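Long-range contacts in CBS domain-containing protein (Listeria monocytogenes, PDB 6XNU), which binds the bacterial second messenger c-di-AMP and helps control the balance of (p)ppGpp and c-di-AMP in the cell: residues A[32-37]-A[136-141]; A[58-63]-A[71-76]; A[106-111]-A[127-132]. One frame throughout, in Å; residues are numbered along the deposited sequence.

Interaction 1: residues A[32-37]-A[136-141]; sequences ISAEKV and HHFEGI
The ring of F138 meets 32-37 through A34, whose CB comes at it obliquely, 3.7 Å from F138 CD2, and through V37, whose CG1 sits at the ring edge near its plane, 4.3 Å from F138 CZ. One face carries the backbone N of G140, offset toward the rim, and CG2 of I141 lies in plane at another edge. With CG anti to the backbone N (chi1 178°), the ring swings over to reach A34. Within 136-141 two more flat groups meet: H137 ND1 donates to E139 OE1 (2.7 Å), meeting the carboxylate on its anti side, 28° out of its plane. Two backbone bonds join the strands, I32 N to I141 O at 2.8 Å and I141 N to I32 O at 3.0 Å, and A34 N adds a weak, bent one to E139 O. The side chains of I32 and I141 run side by side in the same direction, with I32 CB 3.9 Å from I141 CG1; V37 CG2 closes on the same CG1. G140 takes a backbone shape that only glycine accepts readily, and its CA lies right against I32 O. E139 and G140 together face V131, a classic beta bulge in strand 138-143, whose other edge takes up the short strand 32-33. An N-terminal strand completing the sheet of the C-terminal CBS motif in this way fits the paired-CBS fold.

Interaction 2: residues A[58-63]-A[71-76]; sequences YSVIPV and HGLISA
V63 O is gripped by two amides of the partner strand: H71 N at 2.9 Å, nearly on the line of the C=O bond, and G72 N at 3.3 Å, in the carbonyl plane on a lone pair. Because both residues face V63, this is a classic beta bulge. V63 N returns a bond to G72 O, 2.7 Å long but 44° out of the carbonyl plane, and further along I61 and I74 exchange a pair, I61 N to I74 O and I74 N to I61 O. The imidazole of H71 is held elsewhere, NE2 bonding to D65 in the turn. All this belongs to the antiparallel hairpin 60-64/70-75, the beta-hairpin element of a CBS motif, and helix 76-82 follows directly: S75 is its N-cap, with OG on M78 N. At that end a water bridges the two segments just past the ladder, donating to S59 O and accepting from A76 N, while S75 CB presses on S59 O at 3.3 Å. On one face of the sheet I61 and I74 lie side by side, I61 CG1 touching I74 CG2 at 3.7 Å; the same methyl of I74 meets V63 CG2 at 3.8 Å. I74 CG2 is placed between its own backbone N and carbonyl carbon by a chi1 of -166°, which turns it toward both neighbours. Helix 46-56 packs on I61, and V99 on V63 and I74. The opposite face has V60 crossing L73 at about a right angle, V60 CG1 3.7 Å from L73 CB, and L73 CD2 against P62. A76 packs on A76 of the second subunit.

Interaction 3: residues A[106-111]-A[127-132]; sequences DFPVIK and PFVCVV
Two backbone hydrogen bonds carry the parallel pairing of I110 with V131, both made by the backbone of I110: its N donates to C130 O at 2.8 Å, and its O accepts from V132 N at 2.9 Å. Each donor arrives close to the carbonyl direction, the second almost exactly so (172° at the acceptor). Straddling C130 and V132 in this way is the normal pattern of a residue in a parallel strand. Weaker CA-H...O contacts supplement the ladder; the straightest runs from K111 CA to V132 O. Two residues before I110 the chains no longer bond directly, and a water links them, donating to P108 O at 2.6 Å and accepting from C130 N at 2.9 Å.

Among the apolar contacts, I110 and V129 come together most closely. They cross at about a right angle, with I110 CD1 resting 3.6 Å from V129 CG1, and CG1 of I110 touches the same methyl. I110 CG1 stands beside its backbone N and anti to the carbonyl carbon (chi1 -68°), which sends the branch back along the sheet toward V129; CB is left facing V131 CG2. On the other face V109 CB meets V132 CG2 at 4.2 Å. The aliphatic part of K111 also reaches that methyl, K111 CG lying 4.0 Å from V132 CG2, with the chain bent beyond it. P108 CG lies looser, over V129 CG1.

Strand 109-110, helix 116-125 and strand 128-132 form a beta-alpha-beta crossover of the C-terminal CBS motif. Helix 116-125 packs over the I110/V129 side, I119 on I110 and L122 on both P108 and V129, and R118 bonds to V109 O; L70 of the hairpin strand 70-75 touches C130 and V132 on their side, and strand 138-143 flanks strand 128-132.

Overall arrangement
Interactions 1 and 3 lie in the same four-stranded sheet, their centres 10 Å apart: 32-33 pairs with 138-143, which pairs with 128-132, which pairs with 109-110, and E139 and G140 bond to V131 between the two contacts. Interaction 2 sits in a separate three-stranded sheet, centred 13 Å from interaction 1 and 12 Å from interaction 3. The sheets meet where F138 packs on P62 and F128 against V60 O; F107 adds a loop contact on G72 and L73. Along the chain, 32-37 and 136-141 enclose the other two, with interaction 2 closing before interaction 3 opens. Two CBS motifs packed together are consistent with a Bateman module, with N-terminal strand 32-33 added to the sheet of the C-terminal motif.

Interaction 1: residues A[32-37]-A[136-141]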
loop_
_atom_site.group_PDB
_atom_site.type_symbol
_atom_site.label_atom_id
_atom_site.label_comp_id
_atom_site.label_asym_id
_atom_site.label_seq_id
_atom_site.Cartn_x
_atom_site.Cartn_y
_atom_site.Cartn_z
ATOM N N ILE A 32 -9.078 -0.186 -13.289
ATOM C CA ILE A 32 -9.516 1.098 -12.748
ATOM C C ILE A 32 -9.094 2.184 -13.724
ATOM O O ILE A 32 -7.899 2.344 -13.991
ATOM C CB ILE A 32 -8.926 1.342 -11.357
ATOM C CG1 ILE A 32 -9.385 0.234 -10.393
ATOM C CG2 ILE A 32 -9.342 2.710 -10.832
ATOM C CD1 ILE A 32 -8.537 0.148 -9.163
ATOM N N SER A 33 -10.064 2.923 -14.258
ATOM C CA SER A 33 -9.814 3.915 -15.299
ATOM C C SER A 33 -8.905 5.026 -14.780
ATOM O O SER A 33 -8.959 5.409 -13.608
ATOM C CB SER A 33 -11.135 4.517 -15.783
ATOM O OG SER A 33 -11.917 3.549 -16.456
ATOM N N ALA A 34 -8.101 5.591 -15.689
ATOM C CA ALA A 34 -7.068 6.541 -15.274
ATOM C C ALA A 34 -7.624 7.737 -14.507
ATOM O O ALA A 34 -6.954 8.252 -13.602
ATOM C CB ALA A 34 -6.292 7.041 -16.501
ATOM N N GLU A 35 -8.814 8.225 -14.860
ATOM C CA GLU A 35 -9.319 9.419 -14.190
ATOM C C GLU A 35 -9.704 9.169 -12.733
ATOM O O GLU A 35 -9.920 10.138 -11.991
ATOM C CB GLU A 35 -10.504 9.992 -14.968
ATOM C CG GLU A 35 -11.801 9.241 -14.801
ATOM C CD GLU A 35 -11.930 8.043 -15.733
ATOM O OE1 GLU A 35 -10.994 7.780 -16.524
ATOM O OE2 GLU A 35 -12.975 7.357 -15.664
ATOM N N LYS A 36 -9.749 7.910 -12.302
ATOM C CA LYS A 36 -9.992 7.554 -10.906
ATOM C C LYS A 36 -8.703 7.322 -10.131
ATOM O O LYS A 36 -8.762 7.026 -8.929
ATOM C CB LYS A 36 -10.867 6.293 -10.826
ATOM C CG LYS A 36 -12.237 6.436 -11.458
ATOM C CD LYS A 36 -12.918 5.075 -11.592
ATOM C CE LYS A 36 -14.370 5.224 -11.997
ATOM N NZ LYS A 36 -14.927 3.938 -12.507
ATOM N N VAL A 37 -7.550 7.429 -10.788
ATOM C CA VAL A 37 -6.244 7.221 -10.169
ATOM C C VAL A 37 -5.557 8.577 -10.095
ATOM O O VAL A 37 -5.358 9.231 -11.123
ATOM C CB VAL A 37 -5.387 6.221 -10.966
ATOM C CG1 VAL A 37 -4.076 5.955 -10.231
ATOM C CG2 VAL A 37 -6.152 4.904 -11.242
ATOM N N HIS A 136 2.578 4.703 -24.671
ATOM C CA HIS A 136 2.785 4.869 -23.230
ATOM C C HIS A 136 1.795 5.826 -22.585
ATOM O O HIS A 136 2.009 6.253 -21.446
ATOM C CB HIS A 136 4.220 5.297 -22.908
ATOM C CG HIS A 136 5.209 4.179 -23.033
ATOM N ND1 HIS A 136 5.325 3.181 -22.088
ATOM C CD2 HIS A 136 6.097 3.878 -24.010
ATOM C CE1 HIS A 136 6.255 2.324 -22.469
ATOM N NE2 HIS A 136 6.739 2.723 -23.632
ATOM N N HIS A 137 0.703 6.153 -23.266
ATOM C CA HIS A 137 -0.355 6.940 -22.651
ATOM C C HIS A 137 -0.994 6.131 -21.527
ATOM O O HIS A 137 -1.355 4.964 -21.719
ATOM C CB HIS A 137 -1.388 7.309 -23.712
ATOM C CG HIS A 137 -2.539 8.114 -23.205
ATOM N ND1 HIS A 137 -3.704 7.539 -22.737
ATOM C CD2 HIS A 137 -2.724 9.455 -23.134
ATOM C CE1 HIS A 137 -4.550 8.493 -22.393
ATOM N NE2 HIS A 137 -3.980 9.664 -22.620
ATOM N N PHE A 138 -1.130 6.764 -20.365
ATOM C CA PHE A 138 -1.617 6.077 -19.168
ATOM C C PHE A 138 -3.114 5.810 -19.266
ATOM O O PHE A 138 -3.910 6.734 -19.467
ATOM C CB PHE A 138 -1.311 6.921 -17.934
ATOM C CG PHE A 138 -1.810 6.323 -16.650
ATOM C CD1 PHE A 138 -1.444 5.044 -16.276
ATOM C CD2 PHE A 138 -2.633 7.056 -15.816
ATOM C CE1 PHE A 138 -1.910 4.497 -15.080
ATOM C CE2 PHE A 138 -3.093 6.518 -14.609
ATOM C CZ PHE A 138 -2.725 5.240 -14.253
ATOM N N GLU A 139 -3.507 4.545 -19.083
ATOM C CA GLU A 139 -4.899 4.146 -19.263
ATOM C C GLU A 139 -5.610 3.773 -17.974
ATOM O O GLU A 139 -6.834 3.899 -17.895
ATOM C CB GLU A 139 -4.979 2.952 -20.221
ATOM C CG GLU A 139 -4.420 3.270 -21.621
ATOM C CD GLU A 139 -5.368 4.130 -22.420
ATOM O OE1 GLU A 139 -4.919 5.147 -22.995
ATOM O OE2 GLU A 139 -6.570 3.782 -22.474
ATOM N N GLY A 140 -4.879 3.316 -16.964
ATOM C CA GLY A 140 -5.497 2.812 -15.759
ATOM C C GLY A 140 -4.573 1.825 -15.067
ATOM O O GLY A 140 -3.408 1.683 -15.427
ATOM N N ILE A 141 -5.118 1.161 -14.047
ATOM C CA ILE A 141 -4.348 0.170 -13.304
ATOM C C ILE A 141 -5.180 -1.091 -13.137
ATOM O O ILE A 141 -6.416 -1.057 -13.136
ATOM C CB ILE A 141 -3.865 0.688 -11.924
ATOM C CG1 ILE A 141 -5.046 0.984 -11.008
ATOM C CG2 ILE A 141 -2.947 1.925 -12.083
ATOM C CD1 ILE A 141 -4.614 1.342 -9.590
#

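Interaction 2: residues A[58-63]-A[71-76]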
loop_
_atom_site.group_PDB
_atom_site.type_symbol
_atom_site.label_atom_id
_atom_site.label_comp_id
_atom_site.label_asym_id
_atom_site.label_seq_id
_atom_site.Cartn_x
_atom_site.Cartn_y
_atom_site.Cartn_z
ATOM N N TYR A 58 -4.296 6.009 -2.543
ATOM C CA TYR A 58 -3.320 5.066 -3.069
ATOM C C TYR A 58 -1.969 5.335 -2.419
ATOM O O TYR A 58 -1.567 6.491 -2.285
ATOM C CB TYR A 58 -3.189 5.202 -4.592
ATOM C CG TYR A 58 -4.405 4.719 -5.342
ATOM C CD1 TYR A 58 -4.592 3.367 -5.585
ATOM C CD2 TYR A 58 -5.366 5.613 -5.801
ATOM C CE1 TYR A 58 -5.705 2.909 -6.268
ATOM C CE2 TYR A 58 -6.487 5.162 -6.498
ATOM C CZ TYR A 58 -6.646 3.808 -6.720
ATOM O OH TYR A 58 -7.749 3.327 -7.400
ATOM N N SER A 59 -1.256 4.268 -2.043
ATOM C CA SER A 59 0.067 4.452 -1.449
ATOM C C SER A 59 1.159 4.686 -2.491
ATOM O O SER A 59 2.224 5.212 -2.149
ATOM C CB SER A 59 0.425 3.254 -0.566
ATOM O OG SER A 59 0.748 2.120 -1.333
ATOM N N VAL A 60 0.922 4.301 -3.738
ATOM C CA VAL A 60 1.831 4.547 -4.854
ATOM C C VAL A 60 0.999 5.118 -5.989
ATOM O O VAL A 60 -0.074 4.585 -6.289
ATOM C CB VAL A 60 2.541 3.258 -5.312
ATOM C CG1 VAL A 60 3.433 3.533 -6.516
ATOM C CG2 VAL A 60 3.349 2.639 -4.179
ATOM N N ILE A 61 1.487 6.190 -6.620
ATOM C CA ILE A 61 0.742 6.813 -7.717
ATOM C C ILE A 61 1.639 7.000 -8.929
ATOM O O ILE A 61 2.868 7.096 -8.799
ATOM C CB ILE A 61 0.116 8.157 -7.307
ATOM C CG1 ILE A 61 1.184 9.169 -6.873
ATOM C CG2 ILE A 61 -0.944 7.955 -6.222
ATOM C CD1 ILE A 61 0.633 10.552 -6.502
ATOM N N PRO A 62 1.063 7.063 -10.121
ATOM C CA PRO A 62 1.871 7.264 -11.326
ATOM C C PRO A 62 2.359 8.696 -11.453
ATOM O O PRO A 62 1.742 9.646 -10.960
ATOM C CB PRO A 62 0.904 6.905 -12.461
ATOM C CG PRO A 62 -0.463 7.066 -11.870
ATOM C CD PRO A 62 -0.319 6.658 -10.429
ATOM N N VAL A 63 3.493 8.834 -12.132
ATOM C CA VAL A 63 4.034 10.127 -12.525
ATOM C C VAL A 63 3.922 10.212 -14.041
ATOM O O VAL A 63 4.445 9.346 -14.748
ATOM C CB VAL A 63 5.490 10.300 -12.068
ATOM C CG1 VAL A 63 5.989 11.668 -12.447
ATOM C CG2 VAL A 63 5.617 10.086 -10.567
ATOM N N HIS A 71 5.749 7.832 -16.789
ATOM C CA HIS A 71 7.193 7.911 -16.587
ATOM C C HIS A 71 7.683 7.246 -15.313
ATOM O O HIS A 71 8.839 6.824 -15.262
ATOM C CB HIS A 71 7.660 9.375 -16.550
ATOM C CG HIS A 71 7.687 10.035 -17.893
ATOM N ND1 HIS A 71 8.861 10.373 -18.530
ATOM C CD2 HIS A 71 6.685 10.427 -18.714
ATOM C CE1 HIS A 71 8.582 10.935 -19.694
ATOM N NE2 HIS A 71 7.269 10.978 -19.834
ATOM N N GLY A 72 6.854 7.148 -14.281
ATOM C CA GLY A 72 7.375 6.628 -13.031
ATOM C C GLY A 72 6.264 6.392 -12.034
ATOM O O GLY A 72 5.088 6.653 -12.300
ATOM N N LEU A 73 6.671 5.876 -10.878
ATOM C CA LEU A 73 5.798 5.610 -9.744
ATOM C C LEU A 73 6.431 6.251 -8.526
ATOM O O LEU A 73 7.658 6.230 -8.381
ATOM C CB LEU A 73 5.614 4.109 -9.511
ATOM C CG LEU A 73 4.944 3.293 -10.622
ATOM C CD1 LEU A 73 5.055 1.809 -10.326
ATOM C CD2 LEU A 73 3.491 3.719 -10.756
ATOM N N ILE A 74 5.607 6.845 -7.664
ATOM C CA ILE A 74 6.125 7.543 -6.496
ATOM C C ILE A 74 5.270 7.225 -5.274
ATOM O O ILE A 74 4.053 7.038 -5.364
ATOM C CB ILE A 74 6.222 9.071 -6.743
ATOM C CG1 ILE A 74 7.067 9.757 -5.666
ATOM C CG2 ILE A 74 4.837 9.704 -6.849
ATOM C CD1 ILE A 74 7.365 11.224 -5.995
ATOM N N SER A 75 5.935 7.154 -4.122
ATOM C CA SER A 75 5.291 6.870 -2.848
ATOM C C SER A 75 5.820 7.822 -1.786
ATOM O O SER A 75 6.845 8.480 -1.959
ATOM C CB SER A 75 5.553 5.437 -2.396
ATOM O OG SER A 75 6.918 5.291 -2.037
ATOM N N ALA A 76 5.117 7.861 -0.652
ATOM C CA ALA A 76 5.591 8.656 0.474
ATOM C C ALA A 76 6.943 8.172 0.984
ATOM O O ALA A 76 7.766 8.991 1.416
ATOM C CB ALA A 76 4.566 8.632 1.608
HETATM O O HOH W 1 2.832 6.429 0.110
#

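Interaction 3: residues A[106-111]-A[127-132]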
loop_
_atom_site.group_PDB
_atom_site.type_symbol
_atom_site.label_atom_id
_atom_site.label_comp_id
_atom_site.label_asym_id
_atom_site.label_seq_id
_atom_site.Cartn_x
_atom_site.Cartn_y
_atom_site.Cartn_z
ATOM N N ASP A 106 11.732 1.919 -12.787
ATOM C CA ASP A 106 11.792 0.497 -13.111
ATOM C C ASP A 106 10.461 -0.130 -12.705
ATOM O O ASP A 106 10.272 -0.535 -11.559
ATOM C CB ASP A 106 12.957 -0.145 -12.369
ATOM C CG ASP A 106 12.968 0.222 -10.881
ATOM O OD1 ASP A 106 13.095 1.428 -10.549
ATOM O OD2 ASP A 106 12.820 -0.694 -10.036
ATOM N N PHE A 107 9.523 -0.211 -13.644
ATOM C CA PHE A 107 8.210 -0.756 -13.321
ATOM C C PHE A 107 7.653 -1.535 -14.516
ATOM O O PHE A 107 7.965 -1.207 -15.664
ATOM C CB PHE A 107 7.221 0.351 -12.921
ATOM C CG PHE A 107 7.151 1.480 -13.903
ATOM C CD1 PHE A 107 6.307 1.417 -14.998
ATOM C CD2 PHE A 107 7.943 2.605 -13.740
ATOM C CE1 PHE A 107 6.259 2.456 -15.920
ATOM C CE2 PHE A 107 7.897 3.645 -14.652
ATOM C CZ PHE A 107 7.055 3.574 -15.741
ATOM N N PRO A 108 6.843 -2.548 -14.259
ATOM C CA PRO A 108 6.189 -3.254 -15.366
ATOM C C PRO A 108 4.969 -2.487 -15.849
ATOM O O PRO A 108 4.403 -1.652 -15.142
ATOM C CB PRO A 108 5.786 -4.588 -14.733
ATOM C CG PRO A 108 5.501 -4.226 -13.308
ATOM C CD PRO A 108 6.456 -3.103 -12.949
ATOM N N VAL A 109 4.569 -2.780 -17.088
ATOM C CA VAL A 109 3.335 -2.234 -17.636
ATOM C C VAL A 109 2.578 -3.331 -18.367
ATOM O O VAL A 109 3.134 -4.364 -18.741
ATOM C CB VAL A 109 3.565 -1.032 -18.582
ATOM C CG1 VAL A 109 4.244 0.125 -17.849
ATOM C CG2 VAL A 109 4.381 -1.456 -19.800
ATOM N N ILE A 110 1.285 -3.078 -18.558
ATOM C CA ILE A 110 0.378 -3.917 -19.333
ATOM C C ILE A 110 -0.023 -3.122 -20.567
ATOM O O ILE A 110 -0.436 -1.962 -20.455
ATOM C CB ILE A 110 -0.864 -4.303 -18.504
ATOM C CG1 ILE A 110 -0.487 -5.240 -17.353
ATOM C CG2 ILE A 110 -1.945 -4.912 -19.378
ATOM C CD1 ILE A 110 -1.504 -5.239 -16.200
ATOM N N LYS A 111 0.129 -3.718 -21.747
ATOM C CA LYS A 111 -0.243 -3.022 -22.969
ATOM C C LYS A 111 -1.459 -3.629 -23.649
ATOM O O LYS A 111 -1.977 -3.039 -24.605
ATOM C CB LYS A 111 0.944 -2.992 -23.945
ATOM C CG LYS A 111 2.163 -2.263 -23.395
ATOM C CD LYS A 111 2.775 -1.349 -24.436
ATOM C CE LYS A 111 4.285 -1.275 -24.293
ATOM N NZ LYS A 111 4.897 -0.501 -25.406
ATOM N N PRO A 127 1.467 -5.115 -6.298
ATOM C CA PRO A 127 0.063 -4.949 -5.889
ATOM C C PRO A 127 -0.829 -4.381 -6.976
ATOM O O PRO A 127 -2.032 -4.662 -6.990
ATOM C CB PRO A 127 0.168 -3.993 -4.693
ATOM C CG PRO A 127 1.529 -4.247 -4.140
ATOM C CD PRO A 127 2.405 -4.512 -5.337
ATOM N N PHE A 128 -0.287 -3.549 -7.864
ATOM C CA PHE A 128 -1.012 -3.130 -9.053
ATOM C C PHE A 128 -0.010 -2.968 -10.174
ATOM O O PHE A 128 1.193 -2.818 -9.941
ATOM C CB PHE A 128 -1.784 -1.817 -8.858
ATOM C CG PHE A 128 -0.897 -0.614 -8.677
ATOM C CD1 PHE A 128 -0.444 -0.265 -7.413
ATOM C CD2 PHE A 128 -0.521 0.166 -9.760
ATOM C CE1 PHE A 128 0.373 0.842 -7.235
ATOM C CE2 PHE A 128 0.295 1.265 -9.591
ATOM C CZ PHE A 128 0.739 1.603 -8.329
ATOM N N VAL A 129 -0.529 -2.995 -11.392
ATOM C CA VAL A 129 0.281 -2.785 -12.585
ATOM C C VAL A 129 -0.420 -1.781 -13.483
ATOM O O VAL A 129 -1.628 -1.877 -13.715
ATOM C CB VAL A 129 0.548 -4.100 -13.337
ATOM C CG1 VAL A 129 1.382 -3.828 -14.591
ATOM C CG2 VAL A 129 1.287 -5.060 -12.434
ATOM N N CYS A 130 0.354 -0.842 -14.011
ATOM C CA CYS A 130 -0.197 0.213 -14.843
ATOM C C CYS A 130 -0.522 -0.323 -16.236
ATOM O O CYS A 130 0.201 -1.169 -16.767
ATOM C CB CYS A 130 0.822 1.331 -14.948
ATOM S SG CYS A 130 0.938 2.309 -13.427
ATOM N N VAL A 131 -1.614 0.177 -16.820
ATOM C CA VAL A 131 -2.007 -0.117 -18.201
ATOM C C VAL A 131 -1.684 1.103 -19.053
ATOM O O VAL A 131 -2.008 2.234 -18.676
ATOM C CB VAL A 131 -3.501 -0.467 -18.305
ATOM C CG1 VAL A 131 -3.878 -0.819 -19.737
ATOM C CG2 VAL A 131 -3.854 -1.628 -17.370
ATOM N N VAL A 132 -1.028 0.878 -20.196
ATOM C CA VAL A 132 -0.662 1.959 -21.108
ATOM C C VAL A 132 -0.977 1.499 -22.517
ATOM O O VAL A 132 -1.103 0.303 -22.787
ATOM C CB VAL A 132 0.831 2.373 -21.013
ATOM C CG1 VAL A 132 1.213 2.782 -19.573
ATOM C CG2 VAL A 132 1.735 1.264 -21.524
HETATM O O HOH W 2 3.125 -0.462 -13.162
#